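Local coordinates for VAO-type flavoprotein oxidase VAO615 (Myceliophthora thermophila, PDB 6F72) that is a secreted flavoprotein that binds FAD bicovalently and probably acts as an oxidase, reacting rapidly with oxygen once reduced, its substrate still unidentified, at residues A[160-165]-A[515-520]; A[100-105]-A[410-415]. One frame throughout, in Å; residues are numbered along the deposited sequence.

Contact 1: residues A[160-165]-A[515-520]. With FAD (flavin-adenine dinucleotide), chain E.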
ATOM      1  N   LEU A 160       8.505   0.462   0.790  1.00 19.44           N
ATOM      2  CA  LEU A 160       9.742   0.752   0.073  1.00 19.24           C
ATOM      3  C   LEU A 160      10.410   2.024   0.591  1.00 19.20           C
ATOM      4  O   LEU A 160      11.394   2.495   0.021  1.00 19.11           O
ATOM      5  CB  LEU A 160       9.503   0.803  -1.465  1.00 19.07           C
ATOM      6  CG  LEU A 160       8.951  -0.395  -2.280  1.00 19.14           C
ATOM      7  CD1 LEU A 160       7.438  -0.590  -2.195  1.00 19.17           C
ATOM      8  CD2 LEU A 160       9.341  -0.292  -3.751  1.00 19.02           C
ATOM      9  N   GLY A 161       9.898   2.565   1.700  1.00 19.41           N
ATOM     10  CA  GLY A 161      10.454   3.786   2.278  1.00 19.63           C
ATOM     11  C   GLY A 161      10.184   5.058   1.483  1.00 19.71           C
ATOM     12  O   GLY A 161      10.799   6.110   1.746  1.00 19.91           O
ATOM     13  N   LYS A 162       9.243   4.984   0.542  1.00 19.62           N
ATOM     14  CA  LYS A 162       8.971   6.090  -0.384  1.00 19.74           C
ATOM     15  C   LYS A 162       8.372   7.351   0.291  1.00 20.08           C
ATOM     16  O   LYS A 162       8.322   8.427  -0.319  1.00 20.23           O
ATOM     17  CB  LYS A 162       8.135   5.595  -1.577  1.00 19.50           C
ATOM     18  CG  LYS A 162       8.846   4.511  -2.406  1.00 19.43           C
ATOM     19  CD  LYS A 162       7.889   3.687  -3.270  1.00 19.34           C
ATOM     20  CE  LYS A 162       7.107   4.538  -4.282  1.00 19.32           C
ATOM     21  NZ  LYS A 162       6.025   3.736  -4.921  1.00 19.26           N
ATOM     22  N   SER A 163       7.967   7.219   1.556  1.00 21.76           N
ATOM     23  CA  SER A 163       7.462   8.334   2.334  1.00 21.94           C
ATOM     24  C   SER A 163       8.373   8.830   3.493  1.00 22.57           C
ATOM     25  O   SER A 163       7.899   9.565   4.350  1.00 22.73           O
ATOM     26  CB  SER A 163       6.028   8.037   2.797  1.00 21.66           C
ATOM     27  OG  SER A 163       5.970   6.904   3.641  1.00 21.72           O
ATOM     28  N   THR A 164       9.647   8.405   3.536  1.00 23.04           N
ATOM     29  CA  THR A 164      10.707   9.103   4.305  1.00 23.70           C
ATOM     30  C   THR A 164      11.840   9.574   3.399  1.00 23.98           C
ATOM     31  O   THR A 164      11.876   9.253   2.205  1.00 23.82           O
ATOM     32  CB  THR A 164      11.386   8.288   5.444  1.00 24.22           C
ATOM     33  OG1 THR A 164      11.437   6.878   5.148  1.00 24.17           O
ATOM     34  CG2 THR A 164      10.798   8.603   6.846  1.00 24.43           C
ATOM     35  N   GLY A 165      12.750  10.347   3.984  1.00 24.55           N
ATOM     36  CA  GLY A 165      13.978  10.783   3.334  1.00 25.03           C
ATOM     37  C   GLY A 165      14.822  11.601   4.297  1.00 25.79           C
ATOM     38  O   GLY A 165      14.340  12.569   4.887  1.00 25.93           O
ATOM     39  N   VAL A 515       5.281  -7.438 -10.599  1.00 21.12           N
ATOM     40  CA  VAL A 515       5.424  -7.110  -9.179  1.00 20.93           C
ATOM     41  C   VAL A 515       4.625  -5.838  -8.929  1.00 20.58           C
ATOM     42  O   VAL A 515       4.785  -4.817  -9.615  1.00 20.56           O
ATOM     43  CB  VAL A 515       6.911  -7.044  -8.720  1.00 21.10           C
ATOM     44  CG1 VAL A 515       7.043  -6.883  -7.205  1.00 20.89           C
ATOM     45  CG2 VAL A 515       7.643  -8.323  -9.109  1.00 21.49           C
ATOM     46  N   TYR A 516       3.693  -5.948  -7.990  1.00 20.43           N
ATOM     47  CA  TYR A 516       2.846  -4.846  -7.590  1.00 20.07           C
ATOM     48  C   TYR A 516       3.749  -3.773  -6.971  1.00 19.94           C
ATOM     49  O   TYR A 516       4.513  -4.064  -6.034  1.00 19.90           O
ATOM     50  CB  TYR A 516       1.784  -5.367  -6.626  1.00 20.04           C
ATOM     51  CG  TYR A 516       0.805  -4.349  -6.068  1.00 19.88           C
ATOM     52  CD1 TYR A 516       0.420  -3.203  -6.795  1.00 19.79           C
ATOM     53  CD2 TYR A 516       0.225  -4.552  -4.812  1.00 19.90           C
ATOM     54  CE1 TYR A 516      -0.493  -2.287  -6.259  1.00 19.67           C
ATOM     55  CE2 TYR A 516      -0.683  -3.650  -4.275  1.00 19.80           C
ATOM     56  CZ  TYR A 516      -1.055  -2.525  -5.000  1.00 19.71           C
ATOM     57  OH  TYR A 516      -1.958  -1.629  -4.434  1.00 19.64           O
ATOM     58  N   LEU A 517       3.705  -2.552  -7.520  1.00 19.80           N
ATOM     59  CA  LEU A 517       4.656  -1.492  -7.108  1.00 19.73           C
ATOM     60  C   LEU A 517       4.505  -1.084  -5.636  1.00 19.70           C
ATOM     61  O   LEU A 517       5.441  -0.524  -5.030  1.00 19.62           O
ATOM     62  CB  LEU A 517       4.566  -0.267  -8.036  1.00 19.65           C
ATOM     63  CG  LEU A 517       3.337   0.653  -7.998  1.00 19.53           C
ATOM     64  CD1 LEU A 517       3.417   1.654  -6.834  1.00 19.30           C
ATOM     65  CD2 LEU A 517       3.116   1.384  -9.325  1.00 19.57           C
ATOM     66  N   ASN A 518       3.312  -1.335  -5.090  1.00 19.78           N
ATOM     67  CA  ASN A 518       2.999  -0.996  -3.700  1.00 19.86           C
ATOM     68  C   ASN A 518       3.561  -2.000  -2.704  1.00 20.04           C
ATOM     69  O   ASN A 518       3.805  -1.650  -1.557  1.00 20.00           O
ATOM     70  CB  ASN A 518       1.488  -0.842  -3.484  1.00 19.91           C
ATOM     71  CG  ASN A 518       0.996   0.602  -3.697  1.00 19.93           C
ATOM     72  OD1 ASN A 518       1.703   1.572  -3.408  1.00 19.95           O
ATOM     73  ND2 ASN A 518      -0.227   0.736  -4.194  1.00 19.97           N
ATOM     74  N   GLU A 519       3.774  -3.243  -3.142  1.00 20.27           N
ATOM     75  CA  GLU A 519       4.215  -4.313  -2.242  1.00 20.53           C
ATOM     76  C   GLU A 519       5.434  -4.999  -2.834  1.00 20.60           C
ATOM     77  O   GLU A 519       5.333  -6.056  -3.447  1.00 20.72           O
ATOM     78  CB  GLU A 519       3.064  -5.293  -1.978  1.00 20.93           C
ATOM     79  CG  GLU A 519       1.811  -4.611  -1.429  1.00 21.19           C
ATOM     80  CD  GLU A 519       0.732  -5.587  -1.008  1.00 21.68           C
ATOM     81  OE1 GLU A 519       0.449  -6.554  -1.749  1.00 22.06           O
ATOM     82  OE2 GLU A 519       0.156  -5.377   0.080  1.00 21.98           O
ATOM     83  N   ALA A 520       6.575  -4.335  -2.705  1.00 20.45           N
ATOM     84  CA  ALA A 520       7.857  -4.845  -3.185  1.00 20.48           C
ATOM     85  C   ALA A 520       8.978  -4.415  -2.236  1.00 20.46           C
ATOM     86  O   ALA A 520       8.746  -3.632  -1.311  1.00 20.28           O
ATOM     87  CB  ALA A 520       8.136  -4.332  -4.577  1.00 20.46           C
TER
HETATM   88  PA  FAD E 601       2.412   6.449   2.469  1.00 27.71           P
HETATM   89  O1A FAD E 601       3.674   5.712   2.837  1.00 29.18           O
HETATM   90  O2A FAD E 601       2.093   7.671   3.283  1.00 28.96           O
HETATM   91  O5B FAD E 601       2.492   6.832   0.911  1.00 27.29           O
HETATM   92  C5B FAD E 601       2.965   5.910  -0.072  1.00 25.55           C
HETATM   93  C4B FAD E 601       3.522   6.633  -1.293  1.00 24.27           C
HETATM   94  O4B FAD E 601       2.519   7.493  -1.840  1.00 24.31           O
HETATM   95  C3B FAD E 601       4.723   7.515  -1.011  1.00 23.62           C
HETATM   96  O3B FAD E 601       5.575   7.435  -2.162  1.00 22.80           O
HETATM   97  C2B FAD E 601       4.157   8.920  -0.899  1.00 23.16           C
HETATM   98  O2B FAD E 601       5.103   9.911  -1.307  1.00 22.94           O
HETATM   99  C1B FAD E 601       2.965   8.860  -1.840  1.00 23.87           C
HETATM  100  N9A FAD E 601       1.815   9.705  -1.438  1.00 23.54           N
HETATM  101  C8A FAD E 601       0.922   9.409  -0.469  1.00 23.37           C
HETATM  102  N7A FAD E 601      -0.030  10.372  -0.385  1.00 23.09           N
HETATM  103  C5A FAD E 601       0.249  11.294  -1.320  1.00 23.16           C
HETATM  104  C6A FAD E 601      -0.357  12.568  -1.766  1.00 22.71           C
HETATM  105  N6A FAD E 601      -1.468  13.032  -1.152  1.00 22.98           N
HETATM  106  N1A FAD E 601       0.239  13.241  -2.777  1.00 22.39           N
HETATM  107  C2A FAD E 601       1.354  12.786  -3.389  1.00 23.03           C
HETATM  108  N3A FAD E 601       1.957  11.623  -3.036  1.00 23.47           N
HETATM  109  C4A FAD E 601       1.460  10.850  -2.026  1.00 23.16           C
HETATM  110  N1  FAD E 601      -2.255  -2.464  -0.730  1.00 30.38           N
HETATM  111  C2  FAD E 601      -3.236  -3.094  -1.426  1.00 30.63           C
HETATM  112  O2  FAD E 601      -3.319  -2.907  -2.663  1.00 30.15           O
HETATM  113  N3  FAD E 601      -4.121  -3.916  -0.821  1.00 31.27           N
HETATM  114  C4  FAD E 601      -4.105  -4.188   0.494  1.00 30.35           C
HETATM  115  O4  FAD E 601      -4.945  -4.960   1.009  1.00 30.68           O
HETATM  116  C4X FAD E 601      -3.070  -3.528   1.320  1.00 29.87           C
HETATM  117  N5  FAD E 601      -2.990  -3.734   2.652  1.00 29.64           N
HETATM  118  C5X FAD E 601      -2.031  -3.129   3.411  1.00 28.29           C
HETATM  119  C6  FAD E 601      -1.967  -3.355   4.803  1.00 25.79           C
HETATM  120  C7  FAD E 601      -0.966  -2.711   5.563  1.00 25.45           C
HETATM  121  C7M FAD E 601      -0.910  -2.974   7.057  1.00 26.35           C
HETATM  122  C8  FAD E 601       0.017  -1.780   4.897  1.00 24.56           C
HETATM  123  C8M FAD E 601       1.066  -0.965   5.639  1.00 20.20           C
HETATM  124  C9  FAD E 601      -0.067  -1.571   3.524  1.00 26.36           C
HETATM  125  C9A FAD E 601      -1.045  -2.206   2.753  1.00 27.54           C
HETATM  126  N10 FAD E 601      -1.128  -1.965   1.361  1.00 28.38           N
HETATM  127  C10 FAD E 601      -2.122  -2.629   0.611  1.00 29.56           C
HETATM  128  C1' FAD E 601      -0.141  -1.109   0.708  1.00 27.94           C
HETATM  129  C2' FAD E 601      -0.548   0.268   0.277  1.00 27.79           C
HETATM  130  O2' FAD E 601      -1.369   0.134  -0.881  1.00 29.04           O
HETATM  131  C3' FAD E 601       0.755   0.982  -0.064  1.00 26.83           C
HETATM  132  O3' FAD E 601       1.724   0.824   0.994  1.00 27.33           O
HETATM  133  C4' FAD E 601       0.520   2.459  -0.341  1.00 25.74           C
HETATM  134  O4' FAD E 601       1.709   3.035  -0.885  1.00 24.49           O
HETATM  135  C5' FAD E 601       0.043   3.201   0.910  1.00 26.27           C
HETATM  136  O5' FAD E 601      -0.075   4.594   0.669  1.00 27.08           O
HETATM  137  P   FAD E 601      -0.252   5.599   1.910  1.00 26.78           P
HETATM  138  O1P FAD E 601      -1.330   5.066   2.811  1.00 24.13           O
HETATM  139  O2P FAD E 601      -0.332   6.979   1.301  1.00 27.14           O
HETATM  140  O3P FAD E 601       1.174   5.443   2.653  1.00 27.06           O
HETATM  141  O   HOH W   1       7.047   1.411  -6.080  1.00 18.38           O
HETATM  142  O   HOH W   2       4.042   3.018  -3.242  1.00 20.28           O

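Contact 2: residues A[100-105]-A[410-415]. With NAG (2-acetamido-2-deoxy-beta-D-glucopyranose), chain C.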
ATOM      1  N   SER A 100       7.676   1.328   8.795  1.00 21.57           N
ATOM      2  CA  SER A 100       8.686   0.309   8.485  1.00 21.34           C
ATOM      3  C   SER A 100       9.869   0.285   9.449  1.00 21.46           C
ATOM      4  O   SER A 100      10.684   1.223   9.480  1.00 21.36           O
ATOM      5  CB  SER A 100       9.177   0.434   7.042  1.00 20.91           C
ATOM      6  OG  SER A 100      10.350  -0.326   6.836  1.00 20.92           O
ATOM      7  N   GLN A 101       9.983  -0.830  10.179  1.00 21.65           N
ATOM      8  CA  GLN A 101      11.089  -1.059  11.113  1.00 21.84           C
ATOM      9  C   GLN A 101      12.423  -1.033  10.370  1.00 21.57           C
ATOM     10  O   GLN A 101      13.440  -0.636  10.934  1.00 21.66           O
ATOM     11  CB  GLN A 101      10.947  -2.394  11.862  1.00 22.21           C
ATOM     12  CG  GLN A 101       9.602  -2.673  12.532  1.00 22.53           C
ATOM     13  CD  GLN A 101       8.608  -3.371  11.614  1.00 22.41           C
ATOM     14  OE1 GLN A 101       8.682  -3.247  10.395  1.00 21.93           O
ATOM     15  NE2 GLN A 101       7.660  -4.099  12.202  1.00 22.87           N
ATOM     16  N   ASN A 102      12.409  -1.437   9.096  1.00 21.25           N
ATOM     17  CA  ASN A 102      13.624  -1.431   8.293  1.00 21.08           C
ATOM     18  C   ASN A 102      14.100  -0.016   7.966  1.00 20.96           C
ATOM     19  O   ASN A 102      15.301   0.239   7.946  1.00 20.96           O
ATOM     20  CB  ASN A 102      13.450  -2.274   7.024  1.00 20.84           C
ATOM     21  CG  ASN A 102      14.746  -2.445   6.236  1.00 20.75           C
ATOM     22  OD1 ASN A 102      15.837  -2.524   6.791  1.00 20.87           O
ATOM     23  ND2 ASN A 102      14.614  -2.538   4.920  1.00 20.50           N
ATOM     24  N   PHE A 103      13.156   0.888   7.701  1.00 20.88           N
ATOM     25  CA  PHE A 103      13.502   2.269   7.400  1.00 20.97           C
ATOM     26  C   PHE A 103      13.724   3.117   8.670  1.00 21.53           C
ATOM     27  O   PHE A 103      14.492   4.061   8.613  1.00 21.53           O
ATOM     28  CB  PHE A 103      12.538   2.906   6.363  1.00 20.55           C
ATOM     29  CG  PHE A 103      12.728   2.350   4.978  1.00 20.19           C
ATOM     30  CD1 PHE A 103      13.760   2.822   4.154  1.00 20.10           C
ATOM     31  CD2 PHE A 103      11.939   1.292   4.526  1.00 20.03           C
ATOM     32  CE1 PHE A 103      13.971   2.272   2.899  1.00 19.86           C
ATOM     33  CE2 PHE A 103      12.149   0.734   3.270  1.00 19.82           C
ATOM     34  CZ  PHE A 103      13.165   1.225   2.457  1.00 19.72           C
ATOM     35  N   GLN A 104      13.063   2.763   9.781  1.00 22.14           N
ATOM     36  CA  GLN A 104      13.436   3.255  11.121  1.00 23.16           C
ATOM     37  C   GLN A 104      14.932   3.002  11.307  1.00 23.86           C
ATOM     38  O   GLN A 104      15.658   3.895  11.733  1.00 24.21           O
ATOM     39  CB  GLN A 104      12.647   2.559  12.231  1.00 23.25           C
ATOM     40  CG  GLN A 104      11.193   2.989  12.304  1.00 23.21           C
ATOM     41  CD  GLN A 104      10.310   1.991  13.028  1.00 23.43           C
ATOM     42  OE1 GLN A 104      10.796   1.101  13.717  1.00 23.59           O
ATOM     43  NE2 GLN A 104       8.993   2.144  12.874  1.00 23.42           N
ATOM     44  N   ASN A 105      15.379   1.801  10.917  1.00 24.42           N
ATOM     45  CA  ASN A 105      16.801   1.454  10.837  1.00 25.27           C
ATOM     46  C   ASN A 105      17.576   1.724  12.150  1.00 25.17           C
ATOM     47  O   ASN A 105      18.718   2.193  12.133  1.00 25.08           O
ATOM     48  CB  ASN A 105      17.468   2.161   9.644  1.00 26.48           C
ATOM     49  CG  ASN A 105      18.708   1.448   9.166  1.00 28.33           C
ATOM     50  OD1 ASN A 105      18.882   0.265   9.424  1.00 28.00           O
ATOM     51  ND2 ASN A 105      19.567   2.161   8.457  1.00 30.75           N
ATOM     52  N   PHE A 410       4.958  -6.150   8.212  1.00 23.85           N
ATOM     53  CA  PHE A 410       6.128  -6.902   7.777  1.00 23.83           C
ATOM     54  C   PHE A 410       6.900  -6.050   6.764  1.00 23.23           C
ATOM     55  O   PHE A 410       6.393  -5.782   5.680  1.00 23.10           O
ATOM     56  CB  PHE A 410       5.710  -8.211   7.126  1.00 24.39           C
ATOM     57  CG  PHE A 410       4.799  -9.073   7.961  1.00 25.11           C
ATOM     58  CD1 PHE A 410       5.217  -9.593   9.187  1.00 25.65           C
ATOM     59  CD2 PHE A 410       3.527  -9.420   7.486  1.00 25.37           C
ATOM     60  CE1 PHE A 410       4.380 -10.419   9.936  1.00 26.20           C
ATOM     61  CE2 PHE A 410       2.687 -10.251   8.227  1.00 25.94           C
ATOM     62  CZ  PHE A 410       3.113 -10.748   9.458  1.00 26.23           C
ATOM     63  N   PRO A 411       8.116  -5.601   7.118  1.00 23.03           N
ATOM     64  CA  PRO A 411       8.911  -4.651   6.315  1.00 22.70           C
ATOM     65  C   PRO A 411       9.640  -5.238   5.098  1.00 22.62           C
ATOM     66  O   PRO A 411      10.335  -4.501   4.371  1.00 22.47           O
ATOM     67  CB  PRO A 411       9.945  -4.146   7.322  1.00 22.84           C
ATOM     68  CG  PRO A 411      10.133  -5.294   8.252  1.00 23.13           C
ATOM     69  CD  PRO A 411       8.780  -5.919   8.400  1.00 23.16           C
ATOM     70  N   PHE A 412       9.519  -6.551   4.914  1.00 22.77           N
ATOM     71  CA  PHE A 412      10.104  -7.250   3.770  1.00 22.79           C
ATOM     72  C   PHE A 412       8.984  -7.885   2.932  1.00 22.87           C
ATOM     73  O   PHE A 412       8.946  -9.111   2.742  1.00 23.24           O
ATOM     74  CB  PHE A 412      11.152  -8.289   4.220  1.00 23.06           C
ATOM     75  CG  PHE A 412      12.121  -7.773   5.257  1.00 23.02           C
ATOM     76  CD1 PHE A 412      13.119  -6.848   4.918  1.00 22.91           C
ATOM     77  CD2 PHE A 412      12.031  -8.199   6.582  1.00 23.20           C
ATOM     78  CE1 PHE A 412      14.003  -6.369   5.883  1.00 23.03           C
ATOM     79  CE2 PHE A 412      12.911  -7.723   7.546  1.00 23.23           C
ATOM     80  CZ  PHE A 412      13.905  -6.817   7.194  1.00 23.17           C
ATOM     81  N   THR A 413       8.084  -7.028   2.441  1.00 22.48           N
ATOM     82  CA  THR A 413       6.925  -7.452   1.672  1.00 22.46           C
ATOM     83  C   THR A 413       7.318  -7.514   0.200  1.00 22.41           C
ATOM     84  O   THR A 413       7.900  -6.573  -0.345  1.00 22.16           O
ATOM     85  CB  THR A 413       5.697  -6.521   1.901  1.00 22.19           C
ATOM     86  OG1 THR A 413       5.210  -6.677   3.242  1.00 22.29           O
ATOM     87  CG2 THR A 413       4.551  -6.838   0.942  1.00 22.08           C
ATOM     88  N   ASN A 414       7.044  -8.657  -0.416  1.00 22.76           N
ATOM     89  CA  ASN A 414       7.216  -8.828  -1.866  1.00 22.77           C
ATOM     90  C   ASN A 414       5.881  -9.216  -2.460  1.00 22.54           C
ATOM     91  O   ASN A 414       4.937  -9.485  -1.713  1.00 22.50           O
ATOM     92  CB  ASN A 414       8.283  -9.888  -2.126  1.00 23.55           C
ATOM     93  CG  ASN A 414       9.539  -9.635  -1.318  1.00 23.96           C
ATOM     94  OD1 ASN A 414      10.367  -8.791  -1.668  1.00 23.99           O
ATOM     95  ND2 ASN A 414       9.674 -10.351  -0.206  1.00 24.49           N
ATOM     96  N   SER A 415       5.785  -9.235  -3.793  1.00 22.28           N
ATOM     97  CA  SER A 415       4.534  -9.572  -4.446  1.00 22.18           C
ATOM     98  C   SER A 415       4.699 -10.119  -5.849  1.00 22.41           C
ATOM     99  O   SER A 415       5.660  -9.819  -6.579  1.00 22.44           O
ATOM    100  CB  SER A 415       3.588  -8.351  -4.511  1.00 21.79           C
ATOM    101  OG  SER A 415       4.187  -7.309  -5.263  1.00 21.47           O
TER
HETATM  102  C1  NAG C   1      20.766   1.594   7.902  1.00 20.63           C
HETATM  103  C2  NAG C   1      20.415   1.655   6.397  1.00 24.96           C
HETATM  104  C3  NAG C   1      21.626   1.298   5.539  1.00 26.59           C
HETATM  105  C4  NAG C   1      22.877   2.115   5.900  1.00 27.89           C
HETATM  106  C5  NAG C   1      23.086   2.146   7.419  1.00 26.56           C
HETATM  107  C6  NAG C   1      24.144   3.164   7.829  1.00 27.52           C
HETATM  108  C7  NAG C   1      18.091   1.250   5.638  1.00 26.18           C
HETATM  109  C8  NAG C   1      17.091   0.188   5.307  1.00 26.09           C
HETATM  110  N2  NAG C   1      19.292   0.797   6.030  1.00 25.53           N
HETATM  111  O3  NAG C   1      21.291   1.498   4.160  1.00 28.27           O
HETATM  112  O4  NAG C   1      24.049   1.505   5.340  1.00 31.58           O
HETATM  113  O5  NAG C   1      21.883   2.454   8.136  1.00 23.49           O
HETATM  114  O6  NAG C   1      24.650   2.750   9.102  1.00 29.62           O
HETATM  115  O7  NAG C   1      17.798   2.433   5.537  1.00 26.04           O
HETATM  116  O   HOH W   3       9.777  -1.864   4.678  1.00 21.07           O
HETATM  117  O   HOH W   4      12.606  -3.532   3.216  1.00 22.05           O

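Contact 1: residues A[160-165]-A[515-520]
K162 and L517 meet with their side chains crossing at about a right angle, and the lysine is the thread to follow. K162 CB lies 3.2 Å from FAD O3B, on the adenosine ribose. The chain runs on through CG and CD, bends at chi3 (60°), and carries K162 CE past FAD O3B at 3.9 Å. K162 NZ ends 3.8 Å from L517 CD1, and it donates to two waters. The first of these donates to L517 O; the second lies within hydrogen-bonding distance of N518 OD1. Water thus completes a junction that no direct hydrogen bond spans. Beside it, L160 CG lies 3.4 Å from A520 O, and L160 CD1 sits close to both that oxygen and L517 O, a methyl against two carbonyls.

The same two loops hold the cofactor. S163 OG donates to FAD O1A at 2.7 Å, while N518 OD1 takes the proton of FAD O4' at 2.9 Å. N518 ND2 donates to Y516 OH, nearly in its own amide plane and almost straight (167°), steadying the phenol; Y516 OH in turn gives its proton to FAD O2 at 2.6 Å. Pyrophosphate, ribityl chain and pyrimidine carbonyl are all gripped here, where the PCMH-type FAD-binding region meets the berberine-bridge-enzyme-like C-terminal segment of this VAO-type flavoprotein.

Contact 2: residues A[100-105]-A[410-415]
With CG turned opposite the backbone N (chi1 -173°), N102 brings its amide beside F412, while Q101, bent at chi2 (89°), folds its own amide over P411. Q101 OE1 comes 3.3 Å from P411 CG, an oxygen set against the proline ring with no hydrogen-bonding partner in the model; the NE2 of the same amide is held by D85 and by Y409 O. N102 CB packs on P411 CB at 4.0 Å, and N102 ND2, hydrogen-bonded to D495 OD2, approaches F412 CE1 obliquely, amide and ring planes 48° apart. S100 is the N-cap of helix 101-104: S100 OG accepts from F103 N at 3.2 Å and, weakly, from N102 N. That hydroxyl also donates to a water that in turn donates to P411 O. A second water lies 2.8 Å from N102 ND2, so the P411 carbonyl, just before edge strand 412-419, takes one water bridge from the N-cap and one from the helix. Shortening N102 to an alanine is likely to leave D495 and the second water without their amide partner and a gap beside F412. N105 ND2 is covalently joined to NAG C1, and N102 OD1 lies 3.3 Å from NAG C8, the acetyl methyl.

S415 OG of contact 2 lies 2.5 Å from E519 O of contact 1, a probable hydrogen bond that ties strand 412-419 to the turn carrying Y516 and N518. Separately, the F103 ring packs on the 160-165 loop, F103 CZ lying 3.3 Å from L160 O. Contact 1 supplies K162, S163, Y516, N518 and E519 to the FAD pocket; the centre of contact 2 lies about 9 Å from that of contact 1, and the side chain of S100 is about 8 Å from the bound FAD. The helix end of contact 2 carries the N-linked sugar on N105. The segments alternate along the chain, and each contact joins parts more than 300 residues apart.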